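Local atomic coordinates of histidine triad (HIT) protein (Clostridium difficile, PDB entry 4EGU), a protein that binds zinc and guanosine-5'-monophosphate and probably acts on nucleotide phosphates through a nucleotidyl-histidine intermediate. Residues M4-I7 / F8-I11; Y22-D25 / R26-A29; N34-A37 / P38-L42; K77-Q81 / T82-V86. All blocks are in the same frame, centred on the assembly; numbering follows the deposited sequence. Where two conformers were deposited one is given.

The four contacts follow one another along the chain. Contacts 2, 3 and 4 each include part of the central antiparallel sheet, and contact 1 is a helix start packed against it. Contacts 1 and 3 both reach the GMP: Phe-8 and Leu-42 pack together beside the ribose, CZ to CD1 3.7 Å, while Cys-6 and Cys-9 of contact 1 hold the zinc ion. Contact 2 is the hairpin that starts the sheet; its Leu-28 touches the helix of contact 1, and its Ala-29 CB lies 3.4 Å from Leu-42 O of contact 3 on the next strand. Contact 4 borders contact 3 through Tyr-39 and Phe-79 but lies across the chain's centre from contact 1, centres about 28 Å apart, and leads toward the second subunit.

Contact 1 (M4-I7 / F8-I11); sequences MDCI and FCKI. With ZN (zinc ion), chain D; 5GP (guanosine-5'-monophosphate), chain C.
Cys-6 SG is gripped twice: it binds the zinc ion at 2.3 Å, and it accepts the backbone N-H of Cys-9, N to SG 3.4 Å with 159° at the hydrogen. That capping bond makes Cys-6 the N-cap of helix 7-12. With SG anti to the backbone N (chi1 -178°), the sulfur reaches over the first helical turn, and Cys-9 SG meets the same zinc at 2.3 Å. The two sulfurs, SG to SG 3.9 Å, are two ligands of a Cys2His2 site completed by His-48 and His-100. Behind the cap the helix starts with ordinary backbone bonds, Lys-10 N to Cys-6 O, and the shorter Ile-11 N to Ile-7 O at 2.9 Å. Ile-7 CG2 packs on Ile-11 CD1 at 3.8 Å, and both methyls meet the guanine, CG2 beside O6 and Ile-11 CD1 3.6 Å from N1. Phe-8 turns its ring edge to the ribose, CZ 3.4 Å from O4'. One short turn of helix thus serves metal and nucleotide together: the N-H given to Cys-6 SG would draw some negative charge from the zinc-bound sulfur, while the isoleucines and Phe-8 meet the GMP through van der Waals contact.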
loop_
_atom_site.group_PDB
_atom_site.type_symbol
_atom_site.label_atom_id
_atom_site.label_comp_id
_atom_site.label_asym_id
_atom_site.label_seq_id
_atom_site.Cartn_x
_atom_site.Cartn_y
_atom_site.Cartn_z
ATOM N N MET A 4 14.184 -10.386 19.041
ATOM C CA MET A 4 14.516 -11.804 19.068
ATOM C C MET A 4 13.444 -12.702 18.438
ATOM O O MET A 4 13.762 -13.681 17.751
ATOM C CB MET A 4 14.717 -12.213 20.524
ATOM C CG MET A 4 14.693 -13.704 20.745
ATOM S SD MET A 4 15.064 -14.244 22.424
ATOM C CE MET A 4 16.740 -13.650 22.503
ATOM N N ASP A 5 12.176 -12.376 18.685
ATOM C CA ASP A 5 11.071 -13.222 18.259
ATOM C C ASP A 5 10.551 -12.826 16.887
ATOM O O ASP A 5 9.527 -13.347 16.455
ATOM C CB ASP A 5 9.942 -13.222 19.295
ATOM C CG ASP A 5 9.178 -11.930 19.346
ATOM O OD1 ASP A 5 9.632 -10.920 18.774
ATOM O OD2 ASP A 5 8.107 -11.920 19.995
ATOM N N CYS A 6 11.276 -11.958 16.174
ATOM C CA CYS A 6 10.800 -11.432 14.900
ATOM C C CYS A 6 11.429 -12.159 13.721
ATOM O O CYS A 6 12.620 -12.034 13.468
ATOM C CB CYS A 6 11.085 -9.934 14.801
ATOM S SG CYS A 6 10.438 -9.268 13.260
ATOM N N ILE A 7 10.618 -12.898 12.978
ATOM C CA ILE A 7 11.086 -13.650 11.837
ATOM C C ILE A 7 11.723 -12.695 10.818
ATOM O O ILE A 7 12.735 -13.023 10.212
ATOM C CB ILE A 7 9.927 -14.456 11.177
ATOM C CG1 ILE A 7 9.371 -15.519 12.128
ATOM C CG2 ILE A 7 10.386 -15.096 9.867
ATOM C CD1 ILE A 7 8.050 -16.107 11.657
ATOM N N PHE A 8 11.126 -11.524 10.594
ATOM C CA PHE A 8 11.638 -10.636 9.544
ATOM C C PHE A 8 12.937 -9.941 9.956
ATOM O O PHE A 8 13.758 -9.666 9.083
ATOM C CB PHE A 8 10.587 -9.649 9.056
ATOM C CG PHE A 8 9.452 -10.270 8.258
ATOM C CD1 PHE A 8 9.382 -11.631 7.969
ATOM C CD2 PHE A 8 8.433 -9.463 7.789
ATOM C CE1 PHE A 8 8.313 -12.161 7.236
ATOM C CE2 PHE A 8 7.377 -9.986 7.062
ATOM C CZ PHE A 8 7.313 -11.340 6.781
ATOM N N CYS A 9 13.160 -9.673 11.245
ATOM C CA CYS A 9 14.479 -9.204 11.662
ATOM C C CYS A 9 15.535 -10.261 11.342
ATOM O O CYS A 9 16.631 -9.944 10.891
ATOM C CB CYS A 9 14.512 -8.878 13.152
ATOM S SG CYS A 9 13.800 -7.266 13.619
ATOM N N LYS A 10 15.215 -11.526 11.584
ATOM C CA LYS A 10 16.165 -12.611 11.323
ATOM C C LYS A 10 16.385 -12.807 9.816
ATOM O O LYS A 10 17.492 -13.122 9.403
ATOM C CB LYS A 10 15.679 -13.919 11.941
ATOM C CG LYS A 10 15.566 -13.963 13.444
ATOM C CD LYS A 10 14.999 -15.324 13.868
ATOM C CE LYS A 10 14.751 -15.423 15.366
ATOM N NZ LYS A 10 15.999 -15.381 16.186
ATOM N N ILE A 11 15.339 -12.631 9.005
ATOM C CA ILE A 11 15.478 -12.697 7.556
ATOM C C ILE A 11 16.305 -11.468 7.069
ATOM O O ILE A 11 17.192 -11.623 6.241
ATOM C CB ILE A 11 14.094 -12.819 6.831
ATOM C CG1 ILE A 11 13.470 -14.198 7.090
ATOM C CG2 ILE A 11 14.259 -12.551 5.337
ATOM C CD1 ILE A 11 12.103 -14.411 6.491
HETATM ZN ZN ZN D . 11.575 -7.263 13.118
HETATM P P 5GP C . 1.020 -10.795 7.057
HETATM O O1P 5GP C . -0.216 -11.665 6.983
HETATM O O2P 5GP C . 1.619 -10.622 8.425
HETATM O O3P 5GP C . 0.763 -9.487 6.439
HETATM O "O5'" 5GP C . 2.088 -11.386 6.070
HETATM C "C5'" 5GP C . 3.161 -12.157 6.556
HETATM C "C4'" 5GP C . 3.674 -13.036 5.475
HETATM O "O4'" 5GP C . 4.918 -13.601 5.895
HETATM C "C3'" 5GP C . 2.757 -14.210 5.124
HETATM O "O3'" 5GP C . 2.260 -14.061 3.792
HETATM C "C2'" 5GP C . 3.681 -15.447 5.230
HETATM O "O2'" 5GP C . 3.525 -16.411 4.207
HETATM C "C1'" 5GP C . 5.084 -14.824 5.245
HETATM N N9 5GP C . 6.079 -15.580 5.991
HETATM C C8 5GP C . 5.933 -15.992 7.265
HETATM N N7 5GP C . 7.051 -16.622 7.675
HETATM C C5 5GP C . 7.919 -16.588 6.643
HETATM C C6 5GP C . 9.207 -17.078 6.490
HETATM O O6 5GP C . 9.833 -17.708 7.396
HETATM N N1 5GP C . 9.769 -16.836 5.295
HETATM C C2 5GP C . 9.147 -16.171 4.287
HETATM N N2 5GP C . 9.827 -16.006 3.141
HETATM N N3 5GP C . 7.898 -15.691 4.386
HETATM C C4 5GP C . 7.303 -15.910 5.580
#

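Contact 2 (Y22-D25 / R26-A29); sequences YEDD and RVLA
Arg-26 gives its backbone N to Asp-24 OD1 at 2.8 Å, meeting that oxygen from above the carboxylate plane. Its side chain sets out alongside Asp-25, CG 3.6 Å from Asp-25 OD1, and in the conformer described packs on helix 61-77. Val-27 N finds the same Asp-24 OD1 at 2.8 Å, nearly in line with the C-O bond though more bent at the hydrogen (141°). Asp-24 can serve both because chi1 of 67° tucks its CG between the backbone N and the carbonyl carbon, folding the carboxylate back over the turn. Val-27 O in return accepts Asp-24 N at 3.0 Å. Leu-28 stands opposite Glu-23 in a non-hydrogen-bonded pair, its CD1 reaching 3.3 Å from Tyr-22 O and resting against the Glu-23 side chain. Ala-29 forms the hydrogen-bonded pair with Tyr-22, their CB atoms 3.8 Å apart. Tyr-22 OH donates to Asp-24 OD2 at 2.7 Å, and His-65 bonds that oxygen too. An Asx turn thus closes this hairpin, and so many hydrogen bonds on one carboxylate would be expected to favour its ionised form.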
loop_
_atom_site.group_PDB
_atom_site.type_symbol
_atom_site.label_atom_id
_atom_site.label_comp_id
_atom_site.label_asym_id
_atom_site.label_seq_id
_atom_site.Cartn_x
_atom_site.Cartn_y
_atom_site.Cartn_z
ATOM N N TYR A 22 15.581 -8.269 -3.733
ATOM C CA TYR A 22 16.191 -6.952 -3.693
ATOM C C TYR A 22 16.944 -6.803 -2.392
ATOM O O TYR A 22 16.471 -7.268 -1.346
ATOM C CB TYR A 22 15.112 -5.865 -3.762
ATOM C CG TYR A 22 15.658 -4.458 -3.685
ATOM C CD1 TYR A 22 15.967 -3.759 -4.845
ATOM C CD2 TYR A 22 15.897 -3.839 -2.471
ATOM C CE1 TYR A 22 16.471 -2.480 -4.790
ATOM C CE2 TYR A 22 16.423 -2.551 -2.408
ATOM C CZ TYR A 22 16.714 -1.879 -3.589
ATOM O OH TYR A 22 17.215 -0.596 -3.596
ATOM N N GLU A 23 18.063 -6.102 -2.408
ATOM C CA GLU A 23 18.678 -5.667 -1.171
ATOM C C GLU A 23 19.489 -4.405 -1.406
ATOM O O GLU A 23 20.255 -4.311 -2.380
ATOM C CB GLU A 23 19.569 -6.754 -0.556
ATOM C CG GLU A 23 19.973 -6.442 0.892
ATOM C CD GLU A 23 20.844 -7.503 1.547
ATOM O OE1 GLU A 23 21.148 -8.521 0.895
ATOM O OE2 GLU A 23 21.235 -7.299 2.716
ATOM N N ASP A 24 19.376 -3.470 -0.478
ATOM C CA ASP A 24 20.290 -2.346 -0.362
ATOM C C ASP A 24 20.601 -2.155 1.126
ATOM O O ASP A 24 20.366 -3.068 1.940
ATOM C CB ASP A 24 19.762 -1.085 -1.088
ATOM C CG ASP A 24 18.503 -0.479 -0.462
ATOM O OD1 ASP A 24 18.176 -0.778 0.690
ATOM O OD2 ASP A 24 17.852 0.337 -1.176
ATOM N N ASP A 25 21.160 -1.007 1.495
ATOM C CA ASP A 25 21.536 -0.775 2.882
ATOM C C ASP A 25 20.365 -0.656 3.844
ATOM O O ASP A 25 20.571 -0.765 5.043
ATOM C CB ASP A 25 22.412 0.473 3.015
ATOM C CG ASP A 25 21.713 1.758 2.574
ATOM O OD1 ASP A 25 20.803 1.717 1.726
ATOM O OD2 ASP A 25 22.103 2.832 3.081
ATOM N N ARG A 26 19.153 -0.447 3.337
ATOM C CA ARG A 26 17.954 -0.063 4.109
ATOM C C ARG A 26 16.804 -1.051 4.018
ATOM O O ARG A 26 15.960 -1.061 4.901
ATOM C CB ARG A 26 17.367 1.267 3.599
ATOM C CG ARG A 26 18.125 2.514 3.992
ATOM C CD ARG A 26 17.445 3.768 3.436
ATOM N NE ARG A 26 16.278 4.161 4.220
ATOM C CZ ARG A 26 15.382 5.066 3.833
ATOM N NH1 ARG A 26 15.506 5.673 2.662
ATOM N NH2 ARG A 26 14.357 5.364 4.620
ATOM N N VAL A 27 16.691 -1.760 2.894
ATOM C CA VAL A 27 15.507 -2.534 2.540
ATOM C C VAL A 27 15.950 -3.861 1.963
ATOM O O VAL A 27 16.957 -3.957 1.261
ATOM C CB VAL A 27 14.638 -1.746 1.511
ATOM C CG1 VAL A 27 13.606 -2.643 0.844
ATOM C CG2 VAL A 27 13.942 -0.557 2.185
ATOM N N LEU A 28 15.172 -4.893 2.248
ATOM C CA LEU A 28 15.312 -6.206 1.659
ATOM C C LEU A 28 13.942 -6.605 1.106
ATOM O O LEU A 28 12.917 -6.342 1.710
ATOM C CB LEU A 28 15.743 -7.265 2.704
ATOM C CG LEU A 28 15.864 -8.733 2.276
ATOM C CD1 LEU A 28 17.091 -8.970 1.420
ATOM C CD2 LEU A 28 15.910 -9.598 3.508
ATOM N N ALA A 29 13.934 -7.280 -0.033
ATOM C CA ALA A 29 12.722 -7.910 -0.540
ATOM C C ALA A 29 13.004 -9.370 -0.793
ATOM O O ALA A 29 14.107 -9.725 -1.240
ATOM C CB ALA A 29 12.203 -7.249 -1.810
#

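Contact 3 (N34-A37 / P38-L42); sequences NPVA and PYHIL. With 5GP (guanosine-5'-monophosphate), chain C.
Two torsions aim the His-40 ring at the loop 34-37: CG lies anti to the backbone N (chi1 -174°), and chi2 of 171° swings ND1 round to face Val-36. There ND1 accepts the backbone N-H of Val-36, N to ND1 3.0 Å and 160° at the hydrogen, with the donor close to the ring plane. The loop runs back alongside the start of the strand, which puts Pro-35 and Val-36 next to His-40: Pro-35 CA comes within 3.3 Å of His-40 ND1, and its CB packs on His-40 CB at 3.7 Å. Val-36 crosses the imidazole at a slant, CG2 3.8 Å from ND1. The chain turns round Ala-37 and Pro-38, where the peptide link to proline brings Ala-37 CB and Pro-38 CD to 3.4 Å.

With ND1 occupied by the loop, the other ring nitrogen, NE2, hydrogen-bonds His-104 ND1, which places His-40 in the second shell, in a position to orient His-104, a GMP-binding histidine of the triad motif. At the start of the loop Asn-34 OD1 lies 2.9 Å from the ribose O2' of GMP, and on the strand Leu-42 CD1 approaches O4' at 3.8 Å.

The strand 39-45 that begins here runs between strands 27-31 and 103-107, bonded through Leu-42 to Phe-30 and through Ile-41 to Ile-105. Tyr-39 meets the ring of Phe-79 from helix 79-82, while Val-36 rests on Leu-106 and on Glu-115 of the second subunit.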
loop_
_atom_site.group_PDB
_atom_site.type_symbol
_atom_site.label_atom_id
_atom_site.label_comp_id
_atom_site.label_asym_id
_atom_site.label_seq_id
_atom_site.Cartn_x
_atom_site.Cartn_y
_atom_site.Cartn_z
ATOM N N ASN A 34 4.622 -18.553 1.400
ATOM C CA ASN A 34 3.308 -19.107 1.084
ATOM C C ASN A 34 2.636 -18.235 0.023
ATOM O O ASN A 34 1.651 -17.552 0.305
ATOM C CB ASN A 34 2.444 -19.185 2.360
ATOM C CG ASN A 34 3.132 -19.942 3.498
ATOM O OD1 ASN A 34 3.545 -19.341 4.509
ATOM N ND2 ASN A 34 3.282 -21.238 3.336
ATOM N N PRO A 35 3.168 -18.250 -1.216
ATOM C CA PRO A 35 2.698 -17.249 -2.198
ATOM C C PRO A 35 1.285 -17.431 -2.681
ATOM O O PRO A 35 0.831 -18.551 -2.890
ATOM C CB PRO A 35 3.684 -17.439 -3.365
ATOM C CG PRO A 35 4.151 -18.872 -3.230
ATOM C CD PRO A 35 4.265 -19.085 -1.748
ATOM N N VAL A 36 0.585 -16.323 -2.875
ATOM C CA VAL A 36 -0.756 -16.362 -3.461
ATOM C C VAL A 36 -0.825 -15.882 -4.931
ATOM O O VAL A 36 -1.893 -15.831 -5.540
ATOM C CB VAL A 36 -1.781 -15.601 -2.586
ATOM C CG1 VAL A 36 -1.661 -16.035 -1.132
ATOM C CG2 VAL A 36 -1.598 -14.112 -2.692
ATOM N N ALA A 37 0.319 -15.570 -5.520
ATOM C CA ALA A 37 0.388 -15.159 -6.923
ATOM C C ALA A 37 1.764 -15.556 -7.449
ATOM O O ALA A 37 2.643 -15.848 -6.660
ATOM C CB ALA A 37 0.194 -13.639 -7.063
ATOM N N PRO A 38 1.933 -15.563 -8.781
ATOM C CA PRO A 38 3.233 -15.981 -9.338
ATOM C C PRO A 38 4.388 -15.136 -8.851
ATOM O O PRO A 38 5.470 -15.667 -8.625
ATOM C CB PRO A 38 3.045 -15.836 -10.845
ATOM C CG PRO A 38 1.634 -16.085 -11.033
ATOM C CD PRO A 38 0.941 -15.411 -9.849
ATOM N N TYR A 39 4.164 -13.833 -8.710
ATOM C CA TYR A 39 5.052 -12.987 -7.911
ATOM C C TYR A 39 4.292 -12.655 -6.623
ATOM O O TYR A 39 3.195 -12.076 -6.673
ATOM C CB TYR A 39 5.460 -11.695 -8.645
ATOM C CG TYR A 39 6.117 -11.949 -9.978
ATOM C CD1 TYR A 39 7.453 -12.287 -10.083
ATOM C CD2 TYR A 39 5.362 -11.889 -11.140
ATOM C CE1 TYR A 39 8.020 -12.560 -11.326
ATOM C CE2 TYR A 39 5.905 -12.161 -12.368
ATOM C CZ TYR A 39 7.225 -12.497 -12.462
ATOM O OH TYR A 39 7.742 -12.780 -13.707
ATOM N N HIS A 40 4.864 -13.069 -5.491
ATOM C CA HIS A 40 4.365 -12.689 -4.178
ATOM C C HIS A 40 5.608 -12.361 -3.364
ATOM O O HIS A 40 6.327 -13.253 -2.894
ATOM C CB HIS A 40 3.532 -13.770 -3.525
ATOM C CG HIS A 40 2.919 -13.311 -2.241
ATOM N ND1 HIS A 40 1.981 -14.048 -1.565
ATOM C CD2 HIS A 40 3.103 -12.177 -1.523
ATOM C CE1 HIS A 40 1.626 -13.393 -0.476
ATOM N NE2 HIS A 40 2.292 -12.256 -0.426
ATOM N N ILE A 41 5.897 -11.065 -3.296
ATOM C CA ILE A 41 7.153 -10.558 -2.781
ATOM C C ILE A 41 6.873 -9.704 -1.552
ATOM O O ILE A 41 5.941 -8.912 -1.552
ATOM C CB ILE A 41 7.861 -9.737 -3.883
ATOM C CG1 ILE A 41 8.224 -10.638 -5.067
ATOM C CG2 ILE A 41 9.092 -9.032 -3.328
ATOM C CD1 ILE A 41 8.500 -9.882 -6.364
ATOM N N LEU A 42 7.687 -9.881 -0.518
ATOM C CA LEU A 42 7.619 -9.064 0.690
ATOM C C LEU A 42 8.755 -8.051 0.637
ATOM O O LEU A 42 9.904 -8.418 0.418
ATOM C CB LEU A 42 7.781 -9.933 1.929
ATOM C CG LEU A 42 6.622 -10.871 2.179
ATOM C CD1 LEU A 42 6.993 -12.005 3.113
ATOM C CD2 LEU A 42 5.483 -10.078 2.810
HETATM P P 5GP C . 1.020 -10.795 7.057
HETATM O O1P 5GP C . -0.216 -11.665 6.983
HETATM O O2P 5GP C . 1.619 -10.622 8.425
HETATM O O3P 5GP C . 0.763 -9.487 6.439
HETATM O "O5'" 5GP C . 2.088 -11.386 6.070
HETATM C "C5'" 5GP C . 3.161 -12.157 6.556
HETATM C "C4'" 5GP C . 3.674 -13.036 5.475
HETATM O "O4'" 5GP C . 4.918 -13.601 5.895
HETATM C "C3'" 5GP C . 2.757 -14.210 5.124
HETATM O "O3'" 5GP C . 2.260 -14.061 3.792
HETATM C "C2'" 5GP C . 3.681 -15.447 5.230
HETATM O "O2'" 5GP C . 3.525 -16.411 4.207
HETATM C "C1'" 5GP C . 5.084 -14.824 5.245
HETATM N N9 5GP C . 6.079 -15.580 5.991
HETATM C C8 5GP C . 5.933 -15.992 7.265
HETATM N N7 5GP C . 7.051 -16.622 7.675
HETATM C C5 5GP C . 7.919 -16.588 6.643
HETATM C C6 5GP C . 9.207 -17.078 6.490
HETATM O O6 5GP C . 9.833 -17.708 7.396
HETATM N N1 5GP C . 9.769 -16.836 5.295
HETATM C C2 5GP C . 9.147 -16.171 4.287
HETATM N N2 5GP C . 9.827 -16.006 3.141
HETATM N N3 5GP C . 7.898 -15.691 4.386
HETATM C C4 5GP C . 7.303 -15.910 5.580
#

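Contact 4 (K77-Q81 / T82-V86); sequences KGFDQ and TGFRV
Phe-79 drives its ring edge into the face of Phe-84 in an offset edge-to-face pair, centroids 5.6 Å apart and planes at 71°. The CD2-CE2 edge of Phe-79 does the touching, CD2 lying 3.7 Å from Phe-84 CD1 and both atoms also resting on Phe-84 CB. In both residues CG lies between the backbone N and the carbonyl carbon, with chi1 of 62° and 58°, which lets the two side chains cross at about a right angle. At their base the backbone closes the turn: Gly-83 N bonds Phe-79 O at 2.9 Å, and Phe-84 CD1 brings its ring edge to the same oxygen at 3.6 Å. Thr-82 OG1 curls back against Phe-79, 3.2 Å from CA. The chain leaves the helix at Gly-83 with positive phi, where a CB would press on the carbonyl O of the residue before, as at Gly-78 after helix 61-77. The phenylalanines pack on helix 61-77 and strand 103-107. Strand 84-90, outermost within its own chain, follows; Phe-84 to Val-86 pair antiparallel with a strand of the second subunit, while Arg-85 NH2 bonds Gly-94 O of that chain. A sheet running on across two subunits in this way is characteristic of the histidine triad dimer.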
loop_
_atom_site.group_PDB
_atom_site.type_symbol
_atom_site.label_atom_id
_atom_site.label_comp_id
_atom_site.label_asym_id
_atom_site.label_seq_id
_atom_site.Cartn_x
_atom_site.Cartn_y
_atom_site.Cartn_z
ATOM N N LYS A 77 11.182 -7.155 -13.671
ATOM C CA LYS A 77 10.462 -8.418 -13.866
ATOM C C LYS A 77 9.411 -8.378 -14.973
ATOM O O LYS A 77 8.907 -9.411 -15.376
ATOM C CB LYS A 77 9.791 -8.836 -12.557
ATOM C CG LYS A 77 10.752 -9.141 -11.433
ATOM C CD LYS A 77 11.809 -10.153 -11.851
ATOM C CE LYS A 77 12.474 -10.777 -10.640
ATOM N NZ LYS A 77 13.290 -11.973 -11.003
ATOM N N GLY A 78 9.056 -7.181 -15.438
ATOM C CA GLY A 78 8.076 -7.020 -16.510
ATOM C C GLY A 78 6.634 -6.810 -16.073
ATOM O O GLY A 78 5.732 -6.584 -16.908
ATOM N N PHE A 79 6.381 -6.905 -14.776
ATOM C CA PHE A 79 5.014 -6.689 -14.340
ATOM C C PHE A 79 4.673 -5.210 -14.162
ATOM O O PHE A 79 3.546 -4.875 -13.802
ATOM C CB PHE A 79 4.594 -7.583 -13.153
ATOM C CG PHE A 79 5.373 -7.374 -11.874
ATOM C CD1 PHE A 79 6.364 -8.268 -11.496
ATOM C CD2 PHE A 79 5.056 -6.337 -11.010
ATOM C CE1 PHE A 79 7.053 -8.104 -10.306
ATOM C CE2 PHE A 79 5.743 -6.169 -9.819
ATOM C CZ PHE A 79 6.741 -7.051 -9.467
ATOM N N ASP A 80 5.624 -4.328 -14.480
ATOM C CA ASP A 80 5.284 -2.932 -14.679
ATOM C C ASP A 80 4.213 -2.740 -15.762
ATOM O O ASP A 80 3.355 -1.872 -15.657
ATOM C CB ASP A 80 6.521 -2.060 -14.985
ATOM C CG ASP A 80 7.278 -2.434 -16.261
ATOM O OD1 ASP A 80 7.314 -3.626 -16.618
ATOM O OD2 ASP A 80 7.900 -1.520 -16.856
ATOM N N GLN A 81 4.277 -3.557 -16.805
ATOM C CA GLN A 81 3.370 -3.472 -17.959
ATOM C C GLN A 81 2.048 -4.206 -17.739
ATOM O O GLN A 81 1.008 -3.803 -18.233
ATOM C CB GLN A 81 4.082 -4.003 -19.220
ATOM C CG GLN A 81 5.206 -3.087 -19.692
ATOM C CD GLN A 81 4.694 -1.763 -20.270
ATOM O OE1 GLN A 81 3.484 -1.544 -20.383
ATOM N NE2 GLN A 81 5.617 -0.877 -20.636
ATOM N N THR A 82 2.092 -5.289 -16.980
ATOM C CA THR A 82 0.925 -6.134 -16.801
ATOM C C THR A 82 0.089 -5.733 -15.586
ATOM O O THR A 82 -1.130 -5.920 -15.611
ATOM C CB THR A 82 1.313 -7.632 -16.746
ATOM O OG1 THR A 82 2.354 -7.805 -15.776
ATOM C CG2 THR A 82 1.795 -8.105 -18.082
ATOM N N GLY A 83 0.730 -5.206 -14.542
ATOM C CA GLY A 83 0.037 -4.700 -13.369
ATOM C C GLY A 83 0.399 -5.482 -12.110
ATOM O O GLY A 83 0.952 -6.583 -12.146
ATOM N N PHE A 84 0.044 -4.903 -10.966
ATOM C CA PHE A 84 0.394 -5.502 -9.689
ATOM C C PHE A 84 -0.426 -4.836 -8.589
ATOM O O PHE A 84 -1.032 -3.798 -8.813
ATOM C CB PHE A 84 1.911 -5.397 -9.407
ATOM C CG PHE A 84 2.473 -4.002 -9.406
ATOM C CD1 PHE A 84 2.887 -3.390 -10.577
ATOM C CD2 PHE A 84 2.638 -3.318 -8.211
ATOM C CE1 PHE A 84 3.449 -2.132 -10.565
ATOM C CE2 PHE A 84 3.201 -2.053 -8.189
ATOM C CZ PHE A 84 3.608 -1.458 -9.368
ATOM N N ARG A 85 -0.412 -5.440 -7.409
ATOM C CA ARG A 85 -1.094 -4.887 -6.247
ATOM C C ARG A 85 -0.097 -4.807 -5.093
ATOM O O ARG A 85 0.747 -5.693 -4.915
ATOM C CB ARG A 85 -2.285 -5.784 -5.863
ATOM C CG ARG A 85 -3.166 -5.214 -4.769
ATOM C CD ARG A 85 -4.397 -6.072 -4.551
ATOM N NE ARG A 85 -5.225 -6.074 -5.741
ATOM C CZ ARG A 85 -6.080 -7.037 -6.078
ATOM N NH1 ARG A 85 -6.256 -8.085 -5.291
ATOM N NH2 ARG A 85 -6.702 -6.962 -7.225
ATOM N N VAL A 86 -0.228 -3.723 -4.334
ATOM C CA VAL A 86 0.599 -3.476 -3.149
ATOM C C VAL A 86 -0.333 -3.470 -1.929
ATOM O O VAL A 86 -1.342 -2.776 -1.932
ATOM C CB VAL A 86 1.313 -2.138 -3.276
ATOM C CG1 VAL A 86 2.105 -1.803 -2.014
ATOM C CG2 VAL A 86 2.201 -2.105 -4.512
#